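Local atomic coordinates of predicted acyltransferase with acyl-CoA N-acyltransferase domain (PDB entry 4RS2), a protein that binds coenzyme A, probably transfers acyl groups as a GNAT-family enzyme, and on overexpression suppresses RhyB small-RNA silencing of several targets. Residues 77-81 with 82-86; 95-98 with 99-102; 114-118 with 119-123; 130-133 with 134-138. All blocks are in the same frame, centred on the assembly; numbering follows the deposited sequence.

Contact 1: 77-81 with 82-86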
loop_
_atom_site.group_PDB
_atom_site.type_symbol
_atom_site.label_atom_id
_atom_site.label_comp_id
_atom_site.label_asym_id
_atom_site.label_seq_id
_atom_site.Cartn_x
_atom_site.Cartn_y
_atom_site.Cartn_z
ATOM N N PRO A 77 4.343 7.041 -6.215
ATOM C CA PRO A 77 5.795 7.203 -6.329
ATOM C C PRO A 77 6.406 7.933 -5.163
ATOM O O PRO A 77 5.790 8.839 -4.607
ATOM C CB PRO A 77 5.977 8.035 -7.597
ATOM C CG PRO A 77 4.683 8.755 -7.740
ATOM C CD PRO A 77 3.603 7.946 -7.100
ATOM N N VAL A 78 7.617 7.532 -4.780
ATOM C CA VAL A 78 8.367 8.275 -3.749
ATOM C C VAL A 78 9.748 8.535 -4.337
ATOM O O VAL A 78 10.202 7.757 -5.183
ATOM C CB VAL A 78 8.484 7.529 -2.401
ATOM C CG1 VAL A 78 7.097 7.232 -1.856
ATOM C CG2 VAL A 78 9.312 6.250 -2.511
ATOM N N ASP A 79 10.392 9.650 -3.963
ATOM C CA ASP A 79 11.742 9.919 -4.426
ATOM C C ASP A 79 12.651 9.855 -3.232
ATOM O O ASP A 79 12.207 10.029 -2.109
ATOM C CB ASP A 79 11.851 11.293 -5.077
ATOM C CG ASP A 79 10.997 11.411 -6.313
ATOM O OD1 ASP A 79 11.078 10.533 -7.214
ATOM O OD2 ASP A 79 10.241 12.400 -6.381
ATOM N N VAL A 80 13.932 9.594 -3.466
ATOM C CA VAL A 80 14.872 9.508 -2.361
ATOM C C VAL A 80 15.932 10.538 -2.549
ATOM O O VAL A 80 16.638 10.522 -3.538
ATOM C CB VAL A 80 15.526 8.135 -2.261
ATOM C CG1 VAL A 80 16.372 8.079 -0.992
ATOM C CG2 VAL A 80 14.465 7.053 -2.261
ATOM N N GLN A 81 15.995 11.482 -1.624
ATOM C CA GLN A 81 16.950 12.577 -1.708
ATOM C C GLN A 81 16.692 13.292 -3.049
ATOM O O GLN A 81 17.597 13.749 -3.753
ATOM C CB GLN A 81 18.383 12.035 -1.500
ATOM C CG GLN A 81 19.290 12.973 -0.710
ATOM C CD GLN A 81 20.239 12.240 0.244
ATOM O OE1 GLN A 81 20.385 12.631 1.401
ATOM N NE2 GLN A 81 20.869 11.173 -0.229
ATOM N N GLY A 82 15.416 13.356 -3.401
ATOM C CA GLY A 82 14.981 14.050 -4.600
ATOM C C GLY A 82 15.157 13.368 -5.933
ATOM O O GLY A 82 14.924 13.988 -6.957
ATOM N N GLU A 83 15.551 12.095 -5.930
ATOM C CA GLU A 83 15.756 11.368 -7.172
ATOM C C GLU A 83 14.841 10.163 -7.306
ATOM O O GLU A 83 14.445 9.536 -6.304
ATOM C CB GLU A 83 17.217 10.935 -7.300
ATOM C CG GLU A 83 18.202 12.090 -7.460
ATOM C CD GLU A 83 17.977 12.913 -8.722
ATOM O OE1 GLU A 83 17.023 12.633 -9.478
ATOM O OE2 GLU A 83 18.760 13.852 -8.963
ATOM N N ASP A 84 14.515 9.844 -8.560
ATOM C CA ASP A 84 13.643 8.721 -8.885
ATOM C C ASP A 84 14.472 7.470 -9.079
ATOM O O ASP A 84 15.219 7.360 -10.050
ATOM C CB ASP A 84 12.880 9.036 -10.177
ATOM C CG ASP A 84 12.065 7.876 -10.687
ATOM O OD1 ASP A 84 11.904 6.856 -9.964
ATOM O OD2 ASP A 84 11.566 8.001 -11.839
ATOM N N LEU A 85 14.335 6.549 -8.127
ATOM C CA LEU A 85 15.017 5.258 -8.133
ATOM C C LEU A 85 14.026 4.100 -8.346
ATOM O O LEU A 85 14.332 2.949 -8.049
ATOM C CB LEU A 85 15.718 5.059 -6.789
ATOM C CG LEU A 85 16.698 6.124 -6.321
ATOM C CD1 LEU A 85 17.208 5.741 -4.931
ATOM C CD2 LEU A 85 17.828 6.300 -7.322
ATOM N N GLN A 86 12.836 4.414 -8.833
ATOM C CA GLN A 86 11.806 3.414 -9.069
ATOM C C GLN A 86 11.362 2.786 -7.746
ATOM O O GLN A 86 11.239 1.586 -7.629
ATOM C CB GLN A 86 12.288 2.352 -10.068
ATOM C CG GLN A 86 12.779 2.959 -11.376
ATOM C CD GLN A 86 11.668 3.657 -12.136
ATOM O OE1 GLN A 86 10.578 3.108 -12.300
ATOM N NE2 GLN A 86 11.943 4.863 -12.624
HETATM O O HOH W 1 11.567 6.475 -7.168
HETATM O O HOH W 2 13.549 12.938 -1.651
#

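Contact 2: 95-98 with 99-102. With COA (coenzyme A), chain C.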
loop_
_atom_site.group_PDB
_atom_site.type_symbol
_atom_site.label_atom_id
_atom_site.label_comp_id
_atom_site.label_asym_id
_atom_site.label_seq_id
_atom_site.Cartn_x
_atom_site.Cartn_y
_atom_site.Cartn_z
ATOM N N VAL A 95 -9.055 -3.991 4.354
ATOM C CA VAL A 95 -9.924 -5.130 4.094
ATOM C C VAL A 95 -11.243 -4.893 4.829
ATOM O O VAL A 95 -11.255 -4.483 6.006
ATOM C CB VAL A 95 -9.256 -6.440 4.533
ATOM C CG1 VAL A 95 -10.239 -7.594 4.476
ATOM C CG2 VAL A 95 -8.011 -6.707 3.700
ATOM N N ASP A 96 -12.351 -5.118 4.108
ATOM C CA ASP A 96 -13.687 -4.944 4.681
ATOM C C ASP A 96 -13.818 -5.789 5.948
ATOM O O ASP A 96 -13.407 -6.918 5.966
ATOM C CB ASP A 96 -14.742 -5.342 3.664
ATOM C CG ASP A 96 -16.153 -4.987 4.108
ATOM O OD1 ASP A 96 -16.598 -5.421 5.197
ATOM O OD2 ASP A 96 -16.888 -4.331 3.332
ATOM N N GLU A 97 -14.389 -5.200 6.986
ATOM C CA GLU A 97 -14.528 -5.878 8.276
ATOM C C GLU A 97 -15.158 -7.280 8.112
ATOM O O GLU A 97 -14.798 -8.205 8.846
ATOM C CB GLU A 97 -15.310 -4.977 9.258
ATOM C CG GLU A 97 -15.217 -5.427 10.708
ATOM C CD GLU A 97 -15.623 -4.351 11.712
ATOM O OE1 GLU A 97 -15.718 -3.145 11.349
ATOM O OE2 GLU A 97 -15.852 -4.716 12.892
ATOM N N LYS A 98 -16.059 -7.462 7.143
ATOM C CA LYS A 98 -16.684 -8.795 6.889
ATOM C C LYS A 98 -15.732 -9.894 6.413
ATOM O O LYS A 98 -16.081 -11.107 6.445
ATOM C CB LYS A 98 -17.767 -8.692 5.824
ATOM C CG LYS A 98 -18.885 -7.697 6.127
ATOM C CD LYS A 98 -19.972 -7.728 5.059
ATOM C CE LYS A 98 -21.003 -6.609 5.224
ATOM N NZ LYS A 98 -21.693 -6.402 6.538
ATOM N N TYR A 99 -14.550 -9.492 5.960
ATOM C CA TYR A 99 -13.589 -10.419 5.415
ATOM C C TYR A 99 -12.269 -10.404 6.151
ATOM O O TYR A 99 -11.304 -10.991 5.672
ATOM C CB TYR A 99 -13.375 -10.116 3.930
ATOM C CG TYR A 99 -14.575 -10.457 3.084
ATOM C CD1 TYR A 99 -15.626 -9.568 2.923
ATOM C CD2 TYR A 99 -14.664 -11.692 2.471
ATOM C CE1 TYR A 99 -16.729 -9.900 2.171
ATOM C CE2 TYR A 99 -15.756 -12.037 1.697
ATOM C CZ TYR A 99 -16.789 -11.137 1.562
ATOM O OH TYR A 99 -17.877 -11.491 0.796
ATOM N N ARG A 100 -12.220 -9.811 7.338
ATOM C CA ARG A 100 -10.952 -9.786 8.050
ATOM C C ARG A 100 -10.568 -11.124 8.636
ATOM O O ARG A 100 -11.435 -11.957 8.945
ATOM C CB ARG A 100 -10.905 -8.704 9.111
ATOM C CG ARG A 100 -10.796 -7.345 8.477
ATOM C CD ARG A 100 -10.846 -6.232 9.479
ATOM N NE ARG A 100 -11.050 -5.005 8.742
ATOM C CZ ARG A 100 -11.419 -3.854 9.279
ATOM N NH1 ARG A 100 -11.592 -3.754 10.591
ATOM N NH2 ARG A 100 -11.619 -2.804 8.511
ATOM N N GLY A 101 -9.251 -11.298 8.739
ATOM C CA GLY A 101 -8.619 -12.514 9.265
ATOM C C GLY A 101 -8.611 -13.676 8.287
ATOM O O GLY A 101 -8.366 -14.821 8.691
ATOM N N GLN A 102 -8.862 -13.406 7.007
ATOM C CA GLN A 102 -8.884 -14.446 5.975
ATOM C C GLN A 102 -7.601 -14.487 5.143
ATOM O O GLN A 102 -7.499 -15.276 4.194
ATOM C CB GLN A 102 -10.092 -14.262 5.039
ATOM C CG GLN A 102 -11.426 -14.431 5.708
ATOM C CD GLN A 102 -12.615 -14.331 4.757
ATOM O OE1 GLN A 102 -12.462 -14.377 3.531
ATOM N NE2 GLN A 102 -13.792 -14.116 5.319
HETATM N N1A COA C . -1.845 -5.621 13.999
HETATM C C2A COA C . -0.937 -6.606 13.795
HETATM N N3A COA C . -1.150 -7.628 12.948
HETATM C C4A COA C . -2.307 -7.677 12.232
HETATM C C5A COA C . -3.327 -6.653 12.399
HETATM C C6A COA C . -3.027 -5.576 13.343
HETATM N N6A COA C . -3.943 -4.595 13.512
HETATM N N7A COA C . -4.350 -6.968 11.592
HETATM C C8A COA C . -4.010 -8.108 10.953
HETATM N N9A COA C . -2.824 -8.541 11.359
HETATM C C1B COA C . -2.110 -9.721 10.867
HETATM C C2B COA C . -2.903 -11.014 10.862
HETATM O O2B COA C . -2.999 -11.597 12.169
HETATM C C3B COA C . -2.109 -11.827 9.878
HETATM O O3B COA C . -0.920 -12.322 10.507
HETATM P P3B COA C . -0.009 -13.485 9.843
HETATM O O7A COA C . -0.461 -13.683 8.410
HETATM O O8A COA C . 1.400 -13.067 10.004
HETATM O O9A COA C . -0.305 -14.670 10.697
HETATM C C4B COA C . -1.690 -10.784 8.843
HETATM O O4B COA C . -1.822 -9.502 9.478
HETATM C C5B COA C . -2.534 -10.821 7.585
HETATM O O5B COA C . -3.921 -10.809 7.937
HETATM P P1A COA C . -5.116 -10.725 6.866
HETATM O O1A COA C . -6.223 -11.655 7.261
HETATM O O2A COA C . -4.483 -10.776 5.506
HETATM O O3A COA C . -5.639 -9.206 7.073
HETATM P P2A COA C . -6.924 -8.667 7.867
HETATM O O4A COA C . -8.183 -9.137 7.266
HETATM O O5A COA C . -6.789 -8.919 9.357
HETATM O O6A COA C . -6.777 -7.101 7.522
HETATM C CBP COA C . -6.180 -4.792 7.941
HETATM C CCP COA C . -5.853 -6.249 8.201
HETATM C CDP COA C . -5.223 -3.889 8.708
HETATM C CEP COA C . -6.003 -4.572 6.448
HETATM C CAP COA C . -7.640 -4.561 8.379
HETATM O OAP COA C . -7.805 -4.835 9.789
HETATM C C9P COA C . -8.174 -3.184 8.072
HETATM O O9P COA C . -8.597 -2.876 6.946
HETATM N N8P COA C . -8.224 -2.349 9.110
HETATM C C7P COA C . -8.804 -1.024 8.991
HETATM C C6P COA C . -7.785 -0.050 8.442
HETATM C C5P COA C . -6.688 0.147 9.460
HETATM O O5P COA C . -5.606 -0.392 9.326
HETATM N N4P COA C . -6.976 0.942 10.482
HETATM C C3P COA C . -5.988 1.332 11.471
HETATM C C2P COA C . -5.987 2.851 11.641
HETATM S S1P COA C . -4.296 3.478 11.820
HETATM O O HOH W 3 -13.901 -13.076 8.017
#

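Contact 3: 114-118 with 119-123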
loop_
_atom_site.group_PDB
_atom_site.type_symbol
_atom_site.label_atom_id
_atom_site.label_comp_id
_atom_site.label_asym_id
_atom_site.label_seq_id
_atom_site.Cartn_x
_atom_site.Cartn_y
_atom_site.Cartn_z
ATOM N N ASP A 114 4.869 -8.301 -5.767
ATOM C CA ASP A 114 5.268 -9.176 -6.881
ATOM C C ASP A 114 5.078 -8.467 -8.229
ATOM O O ASP A 114 5.941 -8.552 -9.096
ATOM C CB ASP A 114 4.451 -10.452 -6.844
ATOM C CG ASP A 114 4.968 -11.494 -7.790
ATOM O OD1 ASP A 114 6.120 -11.932 -7.600
ATOM O OD2 ASP A 114 4.209 -11.873 -8.692
ATOM N N SER A 115 3.955 -7.772 -8.377
ATOM C CA SER A 115 3.657 -7.015 -9.590
ATOM C C SER A 115 4.689 -5.892 -9.780
ATOM O O SER A 115 5.220 -5.652 -10.899
ATOM C CB SER A 115 2.244 -6.446 -9.510
ATOM O OG SER A 115 1.282 -7.483 -9.697
ATOM N N LEU A 116 4.984 -5.204 -8.703
ATOM C CA LEU A 116 5.935 -4.093 -8.782
ATOM C C LEU A 116 7.320 -4.596 -9.211
ATOM O O LEU A 116 7.984 -3.972 -10.033
ATOM C CB LEU A 116 5.964 -3.322 -7.480
ATOM C CG LEU A 116 4.690 -2.551 -7.199
ATOM C CD1 LEU A 116 4.631 -2.245 -5.736
ATOM C CD2 LEU A 116 4.572 -1.273 -8.023
ATOM N N ASN A 117 7.731 -5.736 -8.665
ATOM C CA ASN A 117 9.004 -6.312 -9.055
ATOM C C ASN A 117 9.005 -6.660 -10.520
ATOM O O ASN A 117 9.990 -6.386 -11.231
ATOM C CB ASN A 117 9.273 -7.571 -8.239
ATOM C CG ASN A 117 10.600 -8.226 -8.591
ATOM O OD1 ASN A 117 11.651 -7.612 -8.471
ATOM N ND2 ASN A 117 10.546 -9.472 -9.031
ATOM N N GLU A 118 7.919 -7.304 -10.957
ATOM C CA GLU A 118 7.719 -7.700 -12.364
ATOM C C GLU A 118 7.867 -6.516 -13.296
ATOM O O GLU A 118 8.423 -6.650 -14.388
ATOM C CB GLU A 118 6.322 -8.328 -12.523
ATOM C CG GLU A 118 5.822 -8.660 -13.919
ATOM C CD GLU A 118 4.358 -9.075 -13.901
ATOM O OE1 GLU A 118 3.715 -9.026 -12.818
ATOM O OE2 GLU A 118 3.822 -9.446 -14.963
ATOM N N PHE A 119 7.360 -5.363 -12.869
ATOM C CA PHE A 119 7.415 -4.155 -13.681
ATOM C C PHE A 119 8.617 -3.245 -13.427
ATOM O O PHE A 119 8.629 -2.107 -13.879
ATOM C CB PHE A 119 6.063 -3.449 -13.680
ATOM C CG PHE A 119 4.967 -4.283 -14.327
ATOM C CD1 PHE A 119 5.072 -4.677 -15.659
ATOM C CD2 PHE A 119 3.854 -4.691 -13.605
ATOM C CE1 PHE A 119 4.088 -5.450 -16.259
ATOM C CE2 PHE A 119 2.862 -5.458 -14.197
ATOM C CZ PHE A 119 2.977 -5.841 -15.521
ATOM N N GLY A 120 9.641 -3.743 -12.736
ATOM C CA GLY A 120 10.908 -3.011 -12.651
ATOM C C GLY A 120 11.159 -2.090 -11.460
ATOM O O GLY A 120 12.162 -1.383 -11.427
ATOM N N TYR A 121 10.260 -2.083 -10.479
ATOM C CA TYR A 121 10.445 -1.269 -9.287
ATOM C C TYR A 121 11.435 -1.952 -8.352
ATOM O O TYR A 121 11.604 -3.182 -8.384
ATOM C CB TYR A 121 9.100 -1.014 -8.602
ATOM C CG TYR A 121 8.280 -0.085 -9.433
ATOM C CD1 TYR A 121 7.597 -0.540 -10.526
ATOM C CD2 TYR A 121 8.255 1.275 -9.154
ATOM C CE1 TYR A 121 6.873 0.337 -11.341
ATOM C CE2 TYR A 121 7.551 2.154 -9.951
ATOM C CZ TYR A 121 6.849 1.683 -11.024
ATOM O OH TYR A 121 6.144 2.566 -11.805
ATOM N N ALA A 122 12.104 -1.144 -7.539
ATOM C CA ALA A 122 13.188 -1.631 -6.694
ATOM C C ALA A 122 12.918 -1.739 -5.212
ATOM O O ALA A 122 13.622 -2.487 -4.537
ATOM C CB ALA A 122 14.414 -0.774 -6.909
ATOM N N ALA A 123 11.974 -0.954 -4.693
ATOM C CA ALA A 123 11.690 -0.944 -3.274
ATOM C C ALA A 123 10.324 -0.324 -2.984
ATOM O O ALA A 123 9.839 0.507 -3.746
ATOM C CB ALA A 123 12.765 -0.198 -2.509
HETATM O O HOH W 4 12.456 -5.092 -10.643
#

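Contact 4: 130-133 with 134-138. With COA (coenzyme A), chain C.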
loop_
_atom_site.group_PDB
_atom_site.type_symbol
_atom_site.label_atom_id
_atom_site.label_comp_id
_atom_site.label_asym_id
_atom_site.label_seq_id
_atom_site.Cartn_x
_atom_site.Cartn_y
_atom_site.Cartn_z
ATOM N N PRO A 130 4.714 -1.657 12.903
ATOM C CA PRO A 130 5.620 -2.728 12.473
ATOM C C PRO A 130 5.118 -4.120 12.845
ATOM O O PRO A 130 5.495 -5.091 12.214
ATOM C CB PRO A 130 6.933 -2.416 13.189
ATOM C CG PRO A 130 6.669 -1.279 14.081
ATOM C CD PRO A 130 5.365 -0.664 13.759
ATOM N N ALA A 131 4.266 -4.213 13.862
ATOM C CA ALA A 131 3.706 -5.506 14.246
ATOM C C ALA A 131 2.839 -6.057 13.111
ATOM O O ALA A 131 2.611 -7.269 13.016
ATOM C CB ALA A 131 2.921 -5.381 15.543
ATOM N N LEU A 132 2.344 -5.179 12.244
ATOM C CA LEU A 132 1.636 -5.632 11.071
ATOM C C LEU A 132 2.616 -5.842 9.919
ATOM O O LEU A 132 2.750 -6.956 9.394
ATOM C CB LEU A 132 0.574 -4.608 10.683
ATOM C CG LEU A 132 -0.119 -4.774 9.339
ATOM C CD1 LEU A 132 -0.837 -6.098 9.308
ATOM C CD2 LEU A 132 -1.075 -3.645 9.057
ATOM N N TYR A 133 3.306 -4.782 9.507
ATOM C CA TYR A 133 4.124 -4.859 8.286
ATOM C C TYR A 133 5.343 -5.742 8.330
ATOM O O TYR A 133 5.779 -6.241 7.300
ATOM C CB TYR A 133 4.444 -3.444 7.741
ATOM C CG TYR A 133 3.162 -2.775 7.338
ATOM C CD1 TYR A 133 2.543 -3.113 6.151
ATOM C CD2 TYR A 133 2.521 -1.868 8.183
ATOM C CE1 TYR A 133 1.333 -2.542 5.804
ATOM C CE2 TYR A 133 1.329 -1.269 7.829
ATOM C CZ TYR A 133 0.722 -1.636 6.646
ATOM O OH TYR A 133 -0.492 -1.077 6.280
ATOM N N SER A 134 5.907 -5.964 9.509
ATOM C CA SER A 134 7.033 -6.883 9.582
ATOM C C SER A 134 6.648 -8.294 9.103
ATOM O O SER A 134 7.491 -9.064 8.649
ATOM C CB SER A 134 7.602 -6.934 10.990
ATOM O OG SER A 134 6.723 -7.497 11.953
ATOM N N ARG A 135 5.357 -8.618 9.224
ATOM C CA ARG A 135 4.846 -9.940 8.825
ATOM C C ARG A 135 4.983 -10.178 7.362
ATOM O O ARG A 135 5.001 -11.326 6.912
ATOM C CB ARG A 135 3.362 -10.048 9.185
ATOM C CG ARG A 135 3.080 -9.928 10.655
ATOM C CD ARG A 135 1.594 -9.899 10.886
ATOM N NE ARG A 135 1.294 -9.744 12.298
ATOM C CZ ARG A 135 1.301 -10.726 13.182
ATOM N NH1 ARG A 135 1.600 -11.953 12.810
ATOM N NH2 ARG A 135 1.037 -10.475 14.459
ATOM N N PHE A 136 5.067 -9.084 6.606
ATOM C CA PHE A 136 5.121 -9.141 5.158
ATOM C C PHE A 136 6.545 -8.870 4.646
ATOM O O PHE A 136 6.752 -8.659 3.466
ATOM C CB PHE A 136 4.145 -8.145 4.558
ATOM C CG PHE A 136 2.758 -8.173 5.175
ATOM C CD1 PHE A 136 2.105 -9.385 5.435
ATOM C CD2 PHE A 136 2.080 -7.001 5.433
ATOM C CE1 PHE A 136 0.832 -9.415 5.978
ATOM C CE2 PHE A 136 0.806 -7.019 5.987
ATOM C CZ PHE A 136 0.177 -8.241 6.250
ATOM N N GLY A 137 7.502 -8.834 5.549
ATOM C CA GLY A 137 8.875 -8.646 5.132
ATOM C C GLY A 137 9.429 -7.256 5.223
ATOM O O GLY A 137 10.587 -7.051 4.947
ATOM N N PHE A 138 8.645 -6.312 5.700
ATOM C CA PHE A 138 9.134 -4.955 5.834
ATOM C C PHE A 138 10.110 -4.834 6.990
ATOM O O PHE A 138 9.948 -5.491 8.037
ATOM C CB PHE A 138 7.966 -3.972 6.043
ATOM C CG PHE A 138 7.222 -3.636 4.784
ATOM C CD1 PHE A 138 6.272 -4.499 4.283
ATOM C CD2 PHE A 138 7.504 -2.480 4.082
ATOM C CE1 PHE A 138 5.603 -4.223 3.118
ATOM C CE2 PHE A 138 6.854 -2.207 2.914
ATOM C CZ PHE A 138 5.909 -3.096 2.408
HETATM N N1A COA C . -1.845 -5.621 13.999
HETATM C C2A COA C . -0.937 -6.606 13.795
HETATM N N3A COA C . -1.150 -7.628 12.948
HETATM C C4A COA C . -2.307 -7.677 12.232
HETATM C C5A COA C . -3.327 -6.653 12.399
HETATM C C6A COA C . -3.027 -5.576 13.343
HETATM N N6A COA C . -3.943 -4.595 13.512
HETATM N N7A COA C . -4.350 -6.968 11.592
HETATM C C8A COA C . -4.010 -8.108 10.953
HETATM N N9A COA C . -2.824 -8.541 11.359
HETATM C C1B COA C . -2.110 -9.721 10.867
HETATM C C2B COA C . -2.903 -11.014 10.862
HETATM O O2B COA C . -2.999 -11.597 12.169
HETATM C C3B COA C . -2.109 -11.827 9.878
HETATM O O3B COA C . -0.920 -12.322 10.507
HETATM P P3B COA C . -0.009 -13.485 9.843
HETATM O O7A COA C . -0.461 -13.683 8.410
HETATM O O8A COA C . 1.400 -13.067 10.004
HETATM O O9A COA C . -0.305 -14.670 10.697
HETATM C C4B COA C . -1.690 -10.784 8.843
HETATM O O4B COA C . -1.822 -9.502 9.478
HETATM C C5B COA C . -2.534 -10.821 7.585
HETATM O O5B COA C . -3.921 -10.809 7.937
HETATM P P1A COA C . -5.116 -10.725 6.866
HETATM O O1A COA C . -6.223 -11.655 7.261
HETATM O O2A COA C . -4.483 -10.776 5.506
HETATM O O3A COA C . -5.639 -9.206 7.073
HETATM P P2A COA C . -6.924 -8.667 7.867
HETATM O O4A COA C . -8.183 -9.137 7.266
HETATM O O5A COA C . -6.789 -8.919 9.357
HETATM O O6A COA C . -6.777 -7.101 7.522
HETATM C CBP COA C . -6.180 -4.792 7.941
HETATM C CCP COA C . -5.853 -6.249 8.201
HETATM C CDP COA C . -5.223 -3.889 8.708
HETATM C CEP COA C . -6.003 -4.572 6.448
HETATM C CAP COA C . -7.640 -4.561 8.379
HETATM O OAP COA C . -7.805 -4.835 9.789
HETATM C C9P COA C . -8.174 -3.184 8.072
HETATM O O9P COA C . -8.597 -2.876 6.946
HETATM N N8P COA C . -8.224 -2.349 9.110
HETATM C C7P COA C . -8.804 -1.024 8.991
HETATM C C6P COA C . -7.785 -0.050 8.442
HETATM C C5P COA C . -6.688 0.147 9.460
HETATM O O5P COA C . -5.606 -0.392 9.326
HETATM N N4P COA C . -6.976 0.942 10.482
HETATM C C3P COA C . -5.988 1.332 11.471
HETATM C C2P COA C . -5.987 2.851 11.641
HETATM S S1P COA C . -4.296 3.478 11.820
#

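Contact 1: 77-81 with 82-86
V80 lays its CB and CG2 against one methyl of L85, CD1, which lies 4.0 Å from V80 CB; the two side chains cross at about a right angle. Branched apolar residues suit this place because they pack on each other and on V170. V80 and E83 form an antiparallel hydrogen-bonded pair: V80 N donates to E83 O (2.9 Å), and E83 N donates back to V80 O. Q81 and G82 make the corner of the type I' turn, both with positive phi, which glycine adopts easily. G82 N donates a hydrogen bond to a water 2.6 Å away, which makes a weak bond to D79 O. D79 has CG beside its own backbone N (chi1 -63°), which carries OD1 along the second strand to within 3.6 Å of D84 CA. D84 in turn forms an Asx turn: its OD1 accepts from Q86 N at 2.8 Å and fixes the chain just where it turns the corner. A second water, within hydrogen-bonding reach of both V78 O and D84 OD1, links the two strands. The carboxylates of D79 and D84 lie near each other without touching and may disfavour one another. The hairpin joins strands 69-80 and 83-85; W87 of strand 87-95 touches V80, and backbone bonds from D79 and Q81 lead to E175 and L173 at strand 172-175.

Contact 2: 95-98 with 99-102
R100 reaches back past E97 to V95, and every part of its side chain meets either the preceding turn or coenzyme A. CB lies 3.3 Å from coenzyme A O4A, a pyrophosphate oxygen, and CG keeps close to the same oxygen while passing D96 O. With the chain extended from CG to NE (chi2 176°), CD comes alongside the pantetheine hydroxyl OAP. At the tip, NE (2.8 Å) and NH2 (3.0 Å) of R100 both clasp V95 O side-on, and that oxygen sits in the guanidinium plane. One face of the group is covered by E97 CA and the opposite face by C9P of the cofactor, so the flat head is held between backbone and pantetheine. Backbone amides bond the cofactor beside it: V95 N donates to coenzyme A O9P (2.9 Å) and G101 N to O4A (2.8 Å). G101 and G103 belong to the pyrophosphate-binding G-x-G signature of GNAT enzymes, where glycine bares the amides. D96 OD1 meanwhile accepts from K98 N in an Asx turn, and its OD2 pairs with R36. The guanidinium is used on a backbone carbonyl and lies flat on the pantetheine, while the amide of G101 bonds the pyrophosphate oxygen.

Contact 3: 114-118 with 119-123
L116 O is gripped by two backbone amides beyond the helix: Y121 N at 3.0 Å, and F119 N more weakly at a bent angle. The stronger bond of F119 N goes to S115 O (2.9 Å), so this amide still closes a helical turn. G120 N then donates to N117 O (3.1 Å). Aromatic side chains cover this helix end. The CD2 methyl of L116 sits over one face of the Y121 ring, 4.3 Å from the centroid and displaced toward its rim, a CH-pi contact. On the outer side, E118 and F119 run side by side; in one of two deposited conformers, so the contact is tentative, E118 CG lies over the phenylalanine ring and the carboxylate stacks on it, planes 15° apart. A glutamate suits this exposed place, since its CG covers the ring and the carboxylate lies over the rim at the surface. Glycine is needed at position 120, where a side chain would jam against the preceding carbonyl oxygen. Such a 6→1 and 5→2 pair of bonds, Y121 N to L116 O and G120 N to N117 O, is the Schellman motif, which here ends helix 104-118 and turns the chain into strand 123-127.

Contact 4: 130-133 with 134-138
A Schellman motif closes the short helical turn beginning at P130, with Y133 O accepting from F138 N (3.3 Å), S134 O accepting from G137 N, and G137 as the positive-phi residue; the same turn forms one wall of the coenzyme A site. Y133 O also takes F136 N, the two amides coming from opposite faces of its carbonyl plane. P130 O is likewise held twice, by S134 N and S134 OG (2.7 Å to P130 O). Serine suits this place because its OG, lodged between its own backbone N and carbonyl carbon (chi1 66°), can fold back to the carbonyl. On the inner side, the Y133 ring turns its edge toward the face of F138, with centroids 5.8 Å apart and planes at 78°. M90, T126 and Q158 of the sheet pack around both rings. Toward the cofactor, L132 CD1 touches both O4B of coenzyme A (3.5 Å) and CE2 of F136, whose ring edge meets the ribose carbon C5B. R135 stretches along the turn, so that NE makes weak bonds to A131 O and to adenine N3A. A positive charge suits the neighbourhood of the 3'-phosphate, and R135 NH1 donates to its oxygen O8A at 3.0 Å.

Overall arrangement
Along the chain the four contacts follow in numerical order, all inside the part of the protein that belongs to the GNAT family. Contacts 1 and 2 lie near opposite ends of the molecule, their centres about 33 Å apart, bridged by strand 87-95. Helix 104-118 leads from contact 2 toward contact 3, whose chain continues into strand 123-127, parallel to 87-95, in a beta-alpha-beta crossover. Contacts 1 and 3 touch, where Q86 O probably bonds A122 N. Contact 4 follows strand 123-127, and its centre lies about 18 Å from that of contact 2. Those two grip the same coenzyme A from different parts of the chain, whereas 77-86 and 114-123 lie together, away from the cofactor.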